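PDB 2NQL: Isomerase/lactonizing enzyme, which belongs to the mandelate racemase/muconate lactonizing enzyme family of the enolase superfamily and carries a bound sodium ion, its precise function being unassigned. Local coordinates for residues I91-D94 with A100-D103. Sequence-based numbering, arbitrary orientation.
Sequences IGRD and AVYD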
# COMPACT_ATOMS: atom_id res chain seq x y z
N ILE A 91 -10.76 19.26 7.22
CA ILE A 91 -11.39 20.32 7.99
C ILE A 91 -11.09 21.70 7.37
O ILE A 91 -9.93 22.02 7.04
CB ILE A 91 -10.96 20.25 9.49
CG1 ILE A 91 -11.65 19.07 10.20
CG2 ILE A 91 -11.27 21.57 10.22
CD1 ILE A 91 -10.90 18.57 11.44
N GLY A 92 -12.14 22.49 7.14
CA GLY A 92 -12.00 23.77 6.42
C GLY A 92 -12.21 23.68 4.93
O GLY A 92 -12.54 24.69 4.29
N ARG A 93 -12.08 22.49 4.34
CA ARG A 93 -12.43 22.30 2.93
C ARG A 93 -13.96 22.12 2.89
O ARG A 93 -14.58 21.96 3.93
CB ARG A 93 -11.76 21.05 2.33
CG ARG A 93 -10.22 21.04 2.33
CD ARG A 93 -9.67 22.00 1.31
NE ARG A 93 -9.93 21.67 -0.10
CZ ARG A 93 -9.12 20.96 -0.89
NH1 ARG A 93 -8.02 20.42 -0.40
NH2 ARG A 93 -9.43 20.75 -2.18
N ASP A 94 -14.52 22.11 1.69
CA ASP A 94 -15.94 21.80 1.57
C ASP A 94 -16.20 20.70 0.56
O ASP A 94 -15.25 20.12 -0.01
CB ASP A 94 -16.74 23.07 1.27
CG ASP A 94 -16.43 23.65 -0.11
OD1 ASP A 94 -16.22 22.90 -1.09
OD2 ASP A 94 -16.42 24.88 -0.21
N ALA A 100 -11.64 16.57 -5.94
CA ALA A 100 -10.50 17.47 -5.72
C ALA A 100 -9.88 17.27 -4.32
O ALA A 100 -8.65 17.25 -4.19
CB ALA A 100 -10.93 18.94 -5.91
N VAL A 101 -10.71 17.11 -3.30
CA VAL A 101 -10.20 16.84 -1.95
C VAL A 101 -9.47 15.49 -1.89
O VAL A 101 -8.34 15.42 -1.37
CB VAL A 101 -11.29 16.94 -0.86
CG1 VAL A 101 -10.74 16.54 0.55
CG2 VAL A 101 -11.89 18.36 -0.80
N TYR A 102 -10.10 14.44 -2.44
CA TYR A 102 -9.46 13.13 -2.59
C TYR A 102 -8.07 13.23 -3.25
O TYR A 102 -7.08 12.67 -2.74
CB TYR A 102 -10.34 12.13 -3.38
CG TYR A 102 -9.55 10.88 -3.67
CD1 TYR A 102 -9.40 9.87 -2.70
CD2 TYR A 102 -8.86 10.74 -4.88
CE1 TYR A 102 -8.61 8.73 -2.97
CE2 TYR A 102 -8.06 9.63 -5.15
CZ TYR A 102 -7.93 8.63 -4.20
OH TYR A 102 -7.14 7.54 -4.50
N ASP A 103 -8.01 13.92 -4.38
CA ASP A 103 -6.76 14.01 -5.15
C ASP A 103 -5.68 14.73 -4.34
O ASP A 103 -4.53 14.30 -4.37
CB ASP A 103 -6.99 14.73 -6.49
CG ASP A 103 -7.64 13.84 -7.53
OD1 ASP A 103 -7.59 12.59 -7.41
OD2 ASP A 103 -8.21 14.40 -8.52
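The methyl CG2 of Val101 lies over one face of the Arg93 guanidinium, displaced toward its rim, with NH2 of Arg93 3.7 Å from CG2 of Val101. The pair illustrates how a branched aliphatic residue near the start of a helix can seat a long cationic side chain arriving from the preceding loop. From CB, 4.1 Å from Val101 CG2, the arginine bends at both chi2 (-73°) and chi3 (-66°), which brings NE and the guanidinium back over the same methyl. The backbone takes part as well: the carbonyl O of Asp94 is 3.9 Å from Val101 CG2. This is the tight part, where Val101 is buried and its side chain also rests on Leu130 of helix 117-138. Toward Ala100 the fit slackens: Ala100 C sits oblique to the guanidinium plane, 4.1 Å from Arg93 NH2, and both residues remain partly exposed. No hydrogen bond crosses between 91-94 and 100-103; the guanidinium is tied instead to Asp104, three residues after Val101 on the same helix, by a salt bridge from Arg93 NH1 to Asp104 OD2. OD1 of Asp94 is hydrogen-bonded to Ser96 OG. The packing thus joins the connection between helices 75-90 and 98-109 to the first turns of the second helix, within the N-terminal, enolase-type capping domain that accompanies the barrel domain in this superfamily.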